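Probable benzoylformate decarboxylase (Rhodococcus jostii, PDB 7ORX) belongs to the thiamine diphosphate-dependent enzymes and binds thiamine diphosphate, together with a sodium ion, within an assembly of four chains. Local coordinates at residues Val70-Ala75 against Gly79-Ala84; Ser55-Tyr60 against Ser93-Thr98; Gly119-Pro124 against Pro156-Val161. One frame throughout, in Å; residues are numbered along the deposited sequence.

Contact 1 (Val70-Ala75 against Gly79-Ala84); sequences VNLHAA and GNAMGA. With TPP (thiamine diphosphate), chain K.
Between A75 and G79 the two segments are joined backbone to backbone, the N of G79 giving its hydrogen to the O of A75 at 2.8 Å. This is an i to i+4 bond of the short helix that comes after strand 68-73. Past it the chain makes a type I turn from G79 to M82, closed by M82 N on G79 O at 3.1 Å, and so swings into helix 82-90. The turn brings A81 back opposite L72, their CA atoms 8.7 Å apart.

Here L72 spans the gap: CD1 meets CB of A81 at 3.9 Å. With CG anti to the carbonyl carbon (chi1 -61°), the branched end reaches across from the strand, and the small methyl of A81 leaves room for it to come within van der Waals distance. L54 of helix 50-64 also packs on A81, so the junction is apolar and buried.

The next residue along the strand turns to thiamine diphosphate instead. CG of H73 lies anti to its backbone N (chi1 175°), which carries the imidazole to the bound molecule, where CD2 approaches C4' at 3.5 Å. C7' lies over one face toward the rim, while the methyl of A74 covers the middle of the opposite face. ND1 is hydrogen-bonded to E31 OE2, which probably limits the rotation of the ring. N80 adds ND2, which rests 3.5 Å from the methyl CM2 of thiamine diphosphate and is hydrogen-bonded to E50 OE1. The second subunit completes the site, with S433, T380 and A463 of that subunit among the residues hydrogen-bonded to the same molecule.

Chemically the contact divides in two: backbone bonding and hydrocarbon contact are found at the bend itself, whereas the two polar side chains, each hydrogen-bonded to a glutamate, lie against thiamine diphosphate.

Contact 2 (Ser55-Tyr60 against Ser93-Thr98); sequences SMADGY and SPLVVT
D58 and S93 meet through a short polar bridge, the hydroxyl OG of S93 donating to D58 OD1 at 2.7 Å. The oxygen is approached nearly along its C-O axis, so the serine sits almost straight out from the end of the carboxylate. CG of D58 stands anti to the backbone N (chi1 -159°), and this swings the acid off the flank of its helix to the start of the other segment. Serine suits the place because its short side chain carries a hydroxyl donor right beside the carboxylate.

Beside this bridge the contact is apolar. CD2 of L95 reaches the methyl CB of A57 at 4.1 Å and lies about as close to the helix backbone, 3.9 Å from A57 O. An alanine on this side of the helix lets a leucine from the sheet come up against the main chain itself, and CD1 of L95 brushes CB of D58 more loosely at 4.4 Å.

Helix 50-64 thus packs on one face of the parallel sheet of the N-terminal thiamine diphosphate-binding fold. It is the helix of a beta-alpha-beta crossover from strand 43-46 to strand 68-73, and here it meets strand 95-101, the next strand over; A57 also touches V70 of strand 68-73.

S93 and L95 flank P94, the centre of an inverse gamma turn, which probably sets their relative direction; its bond from L95 N to S93 O is weak. From L95 onward the strand is bonded to strand 157-162, L95 and V97 pairing with V157. Around D58, OD2 takes a weak hydrogen bond with S88 OG, and S93 OG has a second weak one with S91 OG.

Contact 3 (Gly119-Pro124 against Pro156-Val161); sequences GTLMKP and PVYVSV
A Met-aromatic contact fastens the segment around helix 118-121 to the parallel sheet: M122 lies over the ring of Y158 on strand 157-162. Most of the touching is done by the methylene CG, a CH-pi contact set 3.4 Å from the ring centroid and only 6° off the ring normal. SD rides higher over the same face, 4.5 Å from the centroid. Bends at chi2 (-64°) and chi3 (-106°) curl the chain back, and CE comes down on the CD1-CE1 side of the ring at 3.7 Å from CD1. The thioether therefore crosses the tyrosine at about a right angle. Methionine fits well here, being flexible enough to fold against a flat surface, while its sulfur is polarisable enough to favour one.

At the far end of the ring, CD2 of L121 approaches Y158 OH at 4.3 Å. That hydroxyl is buried but satisfied by a hydrogen bond with S78 OG, so tyrosine supplies both a broad apolar face and a polar end.

Y158 also touches V97 and A99 of the neighbouring strand 95-101, and its backbone pairs with W128 and S130 along strand 128-130. M122 also packs on M82 and L85 of helix 82-90, and L121 meets P124 of the second subunit.

Following the chain from the N terminus, contact 2 opens first, on helix 50-64. Before it closes at S93-T98, contact 1 has opened and closed, so the bend from strand 68-73 into helix 82-90 is nested inside the larger loop. Contact 3 comes afterwards in series, its loop running from G119-P124 to P156-V161; none of the loops cross. All three reach one sheet, in which strands 68-73, 95-101 and 157-162 are consecutive neighbours: L72 N bonds to T98 O, and V97 N to V157 O. M82 of contact 1 also packs against the backbone O atoms of L121 and M122 in contact 3. Contacts 1 and 3 also touch the second subunit.

Contact 1 (Val70-Ala75 against Gly79-Ala84)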
loop_
_atom_site.group_PDB
_atom_site.type_symbol
_atom_site.label_atom_id
_atom_site.label_comp_id
_atom_site.label_asym_id
_atom_site.label_seq_id
_atom_site.Cartn_x
_atom_site.Cartn_y
_atom_site.Cartn_z
ATOM N N VAL C 70 1.368 -23.478 2.387
ATOM C CA VAL C 70 0.968 -23.124 3.774
ATOM C C VAL C 70 -0.510 -22.739 3.729
ATOM O O VAL C 70 -0.884 -22.152 2.733
ATOM C CB VAL C 70 1.838 -21.961 4.254
ATOM C CG1 VAL C 70 1.405 -21.473 5.611
ATOM C CG2 VAL C 70 3.311 -22.333 4.208
ATOM N N ASN C 71 -1.305 -23.027 4.756
ATOM C CA ASN C 71 -2.728 -22.635 4.795
ATOM C C ASN C 71 -3.029 -22.022 6.163
ATOM O O ASN C 71 -2.989 -22.727 7.189
ATOM C CB ASN C 71 -3.617 -23.825 4.466
ATOM C CG ASN C 71 -5.091 -23.480 4.449
ATOM O OD1 ASN C 71 -5.498 -22.452 3.910
ATOM N ND2 ASN C 71 -5.902 -24.339 5.042
ATOM N N LEU C 72 -3.358 -20.743 6.209
ATOM C CA LEU C 72 -3.506 -19.989 7.467
ATOM C C LEU C 72 -4.925 -19.449 7.563
ATOM O O LEU C 72 -5.658 -19.481 6.563
ATOM C CB LEU C 72 -2.514 -18.830 7.437
ATOM C CG LEU C 72 -1.052 -19.235 7.350
ATOM C CD1 LEU C 72 -0.163 -18.008 7.141
ATOM C CD2 LEU C 72 -0.635 -19.991 8.601
ATOM N N HIS C 73 -5.253 -18.897 8.725
ATOM C CA HIS C 73 -6.616 -18.453 9.081
ATOM C C HIS C 73 -6.735 -16.931 9.019
ATOM O O HIS C 73 -6.335 -16.283 9.978
ATOM C CB HIS C 73 -7.037 -18.974 10.458
ATOM C CG HIS C 73 -8.360 -18.412 10.843
ATOM N ND1 HIS C 73 -9.530 -18.659 10.089
ATOM C CD2 HIS C 73 -8.694 -17.524 11.798
ATOM C CE1 HIS C 73 -10.532 -17.989 10.609
ATOM N NE2 HIS C 73 -10.044 -17.289 11.666
ATOM N N ALA C 74 -7.373 -16.398 7.965
ATOM C CA ALA C 74 -7.900 -15.009 7.907
ATOM C C ALA C 74 -6.766 -14.013 8.188
ATOM O O ALA C 74 -5.595 -14.326 7.849
ATOM C CB ALA C 74 -9.055 -14.886 8.884
ATOM N N ALA C 75 -7.080 -12.872 8.818
ATOM C CA ALA C 75 -6.135 -11.770 9.132
ATOM C C ALA C 75 -5.301 -12.084 10.388
ATOM O O ALA C 75 -4.078 -11.773 10.373
ATOM C CB ALA C 75 -6.908 -10.478 9.290
ATOM N N GLY C 79 -1.378 -12.515 9.996
ATOM C CA GLY C 79 -0.613 -11.525 10.771
ATOM C C GLY C 79 0.412 -12.209 11.683
ATOM O O GLY C 79 1.578 -11.754 11.711
ATOM N N ASN C 80 0.025 -13.280 12.394
ATOM C CA ASN C 80 0.918 -14.034 13.307
ATOM C C ASN C 80 2.154 -14.572 12.550
ATOM O O ASN C 80 3.199 -14.852 13.236
ATOM C CB ASN C 80 0.134 -15.110 14.072
ATOM C CG ASN C 80 -0.624 -14.571 15.281
ATOM O OD1 ASN C 80 -0.375 -13.463 15.770
ATOM N ND2 ASN C 80 -1.537 -15.363 15.809
ATOM N N ALA C 81 2.101 -14.659 11.198
ATOM C CA ALA C 81 3.163 -15.249 10.338
ATOM C C ALA C 81 4.065 -14.193 9.663
ATOM O O ALA C 81 5.056 -14.577 9.025
ATOM C CB ALA C 81 2.522 -16.160 9.337
ATOM N N MET C 82 3.783 -12.906 9.818
ATOM C CA MET C 82 4.541 -11.818 9.149
ATOM C C MET C 82 6.005 -11.850 9.542
ATOM O O MET C 82 6.852 -11.696 8.679
ATOM C CB MET C 82 3.946 -10.469 9.519
ATOM C CG MET C 82 2.552 -10.315 8.945
ATOM S SD MET C 82 2.533 -9.078 7.666
ATOM C CE MET C 82 3.674 -9.816 6.486
ATOM N N GLY C 83 6.294 -12.044 10.824
ATOM C CA GLY C 83 7.678 -12.128 11.333
ATOM C C GLY C 83 8.438 -13.226 10.622
ATOM O O GLY C 83 9.540 -12.957 10.063
ATOM N N ALA C 84 7.856 -14.432 10.603
ATOM C CA ALA C 84 8.504 -15.617 10.005
ATOM C C ALA C 84 8.755 -15.355 8.521
ATOM O O ALA C 84 9.834 -15.678 8.045
ATOM C CB ALA C 84 7.654 -16.815 10.263
HETATM N "N1'" TPP K . -5.616 -19.028 14.648
HETATM C "C2'" TPP K . -5.860 -17.802 15.129
HETATM C CM2 TPP K . -4.695 -16.901 15.372
HETATM N "N3'" TPP K . -7.070 -17.313 15.404
HETATM C "C4'" TPP K . -8.125 -18.114 15.186
HETATM N "N4'" TPP K . -9.339 -17.600 15.454
HETATM C "C5'" TPP K . -7.968 -19.430 14.697
HETATM C "C6'" TPP K . -6.672 -19.829 14.435
HETATM C "C7'" TPP K . -9.148 -20.341 14.456
HETATM N N3 TPP K . -9.815 -20.753 15.701
HETATM C C2 TPP K . -10.865 -20.101 16.199
HETATM S S1 TPP K . -11.779 -21.117 17.214
HETATM C C5 TPP K . -10.408 -22.181 17.355
HETATM C C4 TPP K . -9.441 -21.868 16.461
HETATM C CM4 TPP K . -8.136 -22.583 16.271
HETATM C C6 TPP K . -10.381 -23.273 18.395
HETATM C C7 TPP K . -9.646 -22.877 19.668
HETATM O O7 TPP K . -9.655 -24.002 20.595
HETATM P PA TPP K . -9.909 -23.777 22.174
HETATM O O1A TPP K . -9.285 -22.494 22.607
HETATM O O2A TPP K . -9.525 -25.101 22.740
HETATM O O3A TPP K . -11.480 -23.536 22.338
HETATM P PB TPP K . -12.694 -24.573 22.383
HETATM O O1B TPP K . -13.598 -24.157 23.531
HETATM O O2B TPP K . -13.363 -24.427 21.049
HETATM O O3B TPP K . -12.067 -25.930 22.584
#

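Contact 2 (Ser55-Tyr60 against Ser93-Thr98)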
loop_
_atom_site.group_PDB
_atom_site.type_symbol
_atom_site.label_atom_id
_atom_site.label_comp_id
_atom_site.label_asym_id
_atom_site.label_seq_id
_atom_site.Cartn_x
_atom_site.Cartn_y
_atom_site.Cartn_z
ATOM N N SER C 55 7.456 -21.148 9.643
ATOM C CA SER C 55 8.896 -21.479 9.807
ATOM C C SER C 55 9.154 -22.972 9.540
ATOM O O SER C 55 10.195 -23.268 8.932
ATOM C CB SER C 55 9.374 -21.089 11.164
ATOM O OG SER C 55 9.519 -19.685 11.276
ATOM N N MET C 56 8.257 -23.877 9.961
ATOM C CA MET C 56 8.337 -25.319 9.611
ATOM C C MET C 56 8.316 -25.461 8.076
ATOM O O MET C 56 9.124 -26.219 7.523
ATOM C CB MET C 56 7.168 -26.115 10.202
ATOM C CG MET C 56 7.440 -26.705 11.549
ATOM S SD MET C 56 5.937 -27.290 12.451
ATOM C CE MET C 56 5.285 -28.290 11.139
ATOM N N ALA C 57 7.393 -24.751 7.413
ATOM C CA ALA C 57 7.225 -24.802 5.959
ATOM C C ALA C 57 8.531 -24.336 5.335
ATOM O O ALA C 57 8.983 -24.953 4.383
ATOM C CB ALA C 57 6.065 -23.938 5.559
ATOM N N ASP C 58 9.118 -23.294 5.920
ATOM C CA ASP C 58 10.363 -22.669 5.402
ATOM C C ASP C 58 11.471 -23.730 5.455
ATOM O O ASP C 58 12.135 -23.962 4.431
ATOM C CB ASP C 58 10.697 -21.386 6.172
ATOM C CG ASP C 58 11.621 -20.418 5.420
ATOM O OD1 ASP C 58 11.827 -20.634 4.204
ATOM O OD2 ASP C 58 12.168 -19.445 6.048
ATOM N N GLY C 59 11.651 -24.375 6.610
ATOM C CA GLY C 59 12.690 -25.397 6.747
ATOM C C GLY C 59 12.486 -26.501 5.734
ATOM O O GLY C 59 13.458 -26.964 5.115
ATOM N N TYR C 60 11.249 -26.932 5.579
ATOM C CA TYR C 60 10.912 -28.035 4.650
ATOM C C TYR C 60 11.334 -27.616 3.228
ATOM O O TYR C 60 11.956 -28.382 2.482
ATOM C CB TYR C 60 9.422 -28.349 4.753
ATOM C CG TYR C 60 9.032 -29.559 3.963
ATOM C CD1 TYR C 60 8.661 -29.440 2.640
ATOM C CD2 TYR C 60 9.050 -30.818 4.536
ATOM C CE1 TYR C 60 8.336 -30.549 1.892
ATOM C CE2 TYR C 60 8.723 -31.937 3.796
ATOM C CZ TYR C 60 8.336 -31.798 2.469
ATOM O OH TYR C 60 7.994 -32.889 1.741
ATOM N N SER C 93 12.921 -18.225 -0.391
ATOM C CA SER C 93 12.134 -19.445 -0.133
ATOM C C SER C 93 10.779 -19.364 -0.820
ATOM O O SER C 93 10.003 -18.439 -0.548
ATOM C CB SER C 93 12.010 -19.682 1.340
ATOM O OG SER C 93 13.017 -20.616 1.728
ATOM N N PRO C 94 10.491 -20.295 -1.757
ATOM C CA PRO C 94 9.244 -20.279 -2.509
ATOM C C PRO C 94 8.034 -20.804 -1.751
ATOM O O PRO C 94 7.421 -21.706 -2.217
ATOM C CB PRO C 94 9.564 -21.174 -3.719
ATOM C CG PRO C 94 10.606 -22.112 -3.229
ATOM C CD PRO C 94 11.421 -21.329 -2.221
ATOM N N LEU C 95 7.700 -20.222 -0.605
ATOM C CA LEU C 95 6.453 -20.541 0.132
ATOM C C LEU C 95 5.262 -19.985 -0.644
ATOM O O LEU C 95 5.263 -18.788 -1.011
ATOM C CB LEU C 95 6.460 -19.885 1.510
ATOM C CG LEU C 95 7.623 -20.261 2.423
ATOM C CD1 LEU C 95 7.398 -19.677 3.833
ATOM C CD2 LEU C 95 7.782 -21.768 2.511
ATOM N N VAL C 96 4.231 -20.794 -0.798
ATOM C CA VAL C 96 2.929 -20.364 -1.365
ATOM C C VAL C 96 1.945 -20.303 -0.200
ATOM O O VAL C 96 1.538 -21.353 0.285
ATOM C CB VAL C 96 2.506 -21.382 -2.414
ATOM C CG1 VAL C 96 1.177 -20.990 -2.999
ATOM C CG2 VAL C 96 3.583 -21.558 -3.461
ATOM N N VAL C 97 1.625 -19.127 0.287
ATOM C CA VAL C 97 0.806 -19.026 1.515
ATOM C C VAL C 97 -0.620 -18.699 1.099
ATOM O O VAL C 97 -0.827 -17.591 0.627
ATOM C CB VAL C 97 1.368 -17.912 2.401
ATOM C CG1 VAL C 97 0.591 -17.760 3.697
ATOM C CG2 VAL C 97 2.847 -18.108 2.649
ATOM N N THR C 98 -1.562 -19.627 1.274
ATOM C CA THR C 98 -3.013 -19.380 1.103
ATOM C C THR C 98 -3.651 -19.072 2.470
ATOM O O THR C 98 -3.311 -19.705 3.474
ATOM C CB THR C 98 -3.689 -20.576 0.441
ATOM O OG1 THR C 98 -3.709 -21.628 1.401
ATOM C CG2 THR C 98 -2.962 -21.058 -0.796
#

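Contact 3 (Gly119-Pro124 against Pro156-Val161)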
loop_
_atom_site.group_PDB
_atom_site.type_symbol
_atom_site.label_atom_id
_atom_site.label_comp_id
_atom_site.label_asym_id
_atom_site.label_seq_id
_atom_site.Cartn_x
_atom_site.Cartn_y
_atom_site.Cartn_z
ATOM N N GLY C 119 -4.684 -8.261 0.166
ATOM C CA GLY C 119 -3.545 -7.896 -0.701
ATOM C C GLY C 119 -2.551 -6.944 -0.038
ATOM O O GLY C 119 -1.331 -7.080 -0.291
ATOM N N THR C 120 -3.031 -6.007 0.784
ATOM C CA THR C 120 -2.194 -5.014 1.525
ATOM C C THR C 120 -1.529 -5.669 2.752
ATOM O O THR C 120 -0.360 -5.337 3.022
ATOM C CB THR C 120 -3.009 -3.783 1.969
ATOM O OG1 THR C 120 -3.813 -3.312 0.882
ATOM C CG2 THR C 120 -2.145 -2.650 2.493
ATOM N N LEU C 121 -2.250 -6.523 3.488
ATOM C CA LEU C 121 -1.807 -7.064 4.807
ATOM C C LEU C 121 -0.333 -7.520 4.725
ATOM O O LEU C 121 0.486 -6.997 5.538
ATOM C CB LEU C 121 -2.765 -8.186 5.241
ATOM C CG LEU C 121 -2.488 -8.846 6.606
ATOM C CD1 LEU C 121 -2.571 -7.866 7.793
ATOM C CD2 LEU C 121 -3.446 -10.020 6.801
ATOM N N MET C 122 0.010 -8.352 3.733
ATOM C CA MET C 122 1.296 -9.095 3.654
ATOM C C MET C 122 2.358 -8.328 2.855
ATOM O O MET C 122 3.525 -8.759 2.902
ATOM C CB MET C 122 1.108 -10.474 3.016
ATOM C CG MET C 122 0.035 -11.304 3.664
ATOM S SD MET C 122 0.539 -11.651 5.386
ATOM C CE MET C 122 1.007 -13.380 5.305
ATOM N N LYS C 123 2.009 -7.244 2.160
ATOM C CA LYS C 123 3.006 -6.261 1.633
ATOM C C LYS C 123 3.648 -5.532 2.824
ATOM O O LYS C 123 2.962 -5.213 3.810
ATOM C CB LYS C 123 2.390 -5.284 0.616
ATOM C CG LYS C 123 2.003 -5.884 -0.720
ATOM C CD LYS C 123 2.747 -7.140 -1.061
ATOM C CE LYS C 123 2.502 -7.557 -2.500
ATOM N NZ LYS C 123 3.568 -7.083 -3.413
ATOM N N PRO C 124 4.972 -5.221 2.756
ATOM C CA PRO C 124 5.780 -5.349 1.539
ATOM C C PRO C 124 6.640 -6.617 1.417
ATOM O O PRO C 124 7.623 -6.597 0.711
ATOM C CB PRO C 124 6.720 -4.144 1.727
ATOM C CG PRO C 124 7.049 -4.175 3.198
ATOM C CD PRO C 124 5.787 -4.692 3.863
ATOM N N PRO C 156 8.365 -15.787 -1.303
ATOM C CA PRO C 156 7.010 -16.084 -0.879
ATOM C C PRO C 156 5.913 -15.244 -1.534
ATOM O O PRO C 156 6.123 -14.068 -1.838
ATOM C CB PRO C 156 7.071 -15.813 0.636
ATOM C CG PRO C 156 8.126 -14.767 0.782
ATOM C CD PRO C 156 9.142 -15.055 -0.297
ATOM N N VAL C 157 4.751 -15.872 -1.682
ATOM C CA VAL C 157 3.553 -15.321 -2.396
ATOM C C VAL C 157 2.335 -15.576 -1.500
ATOM O O VAL C 157 2.375 -16.537 -0.721
ATOM C CB VAL C 157 3.417 -16.004 -3.766
ATOM C CG1 VAL C 157 4.701 -15.871 -4.537
ATOM C CG2 VAL C 157 3.127 -17.476 -3.621
ATOM N N TYR C 158 1.295 -14.767 -1.593
ATOM C CA TYR C 158 0.118 -14.883 -0.716
ATOM C C TYR C 158 -1.141 -14.814 -1.566
ATOM O O TYR C 158 -1.210 -13.985 -2.416
ATOM C CB TYR C 158 0.116 -13.740 0.281
ATOM C CG TYR C 158 -1.010 -13.709 1.285
ATOM C CD1 TYR C 158 -1.004 -14.495 2.423
ATOM C CD2 TYR C 158 -2.020 -12.785 1.160
ATOM C CE1 TYR C 158 -2.012 -14.412 3.372
ATOM C CE2 TYR C 158 -3.030 -12.677 2.099
ATOM C CZ TYR C 158 -3.018 -13.480 3.225
ATOM O OH TYR C 158 -4.031 -13.358 4.135
ATOM N N VAL C 159 -2.099 -15.682 -1.292
ATOM C CA VAL C 159 -3.384 -15.772 -2.016
ATOM C C VAL C 159 -4.463 -15.884 -0.946
ATOM O O VAL C 159 -4.404 -16.855 -0.190
ATOM C CB VAL C 159 -3.394 -16.990 -2.947
ATOM C CG1 VAL C 159 -4.736 -17.096 -3.619
ATOM C CG2 VAL C 159 -2.280 -16.935 -3.967
ATOM N N SER C 160 -5.410 -14.946 -0.889
ATOM C CA SER C 160 -6.542 -14.983 0.080
ATOM C C SER C 160 -7.756 -15.489 -0.674
ATOM O O SER C 160 -8.060 -14.863 -1.631
ATOM C CB SER C 160 -6.766 -13.605 0.708
ATOM O OG SER C 160 -8.055 -13.450 1.280
ATOM N N VAL C 161 -8.387 -16.591 -0.273
ATOM C CA VAL C 161 -9.540 -17.189 -1.014
ATOM C C VAL C 161 -10.761 -17.230 -0.088
ATOM O O VAL C 161 -10.715 -17.855 0.984
ATOM C CB VAL C 161 -9.204 -18.589 -1.553
ATOM C CG1 VAL C 161 -10.387 -19.139 -2.314
ATOM C CG2 VAL C 161 -7.913 -18.596 -2.350
#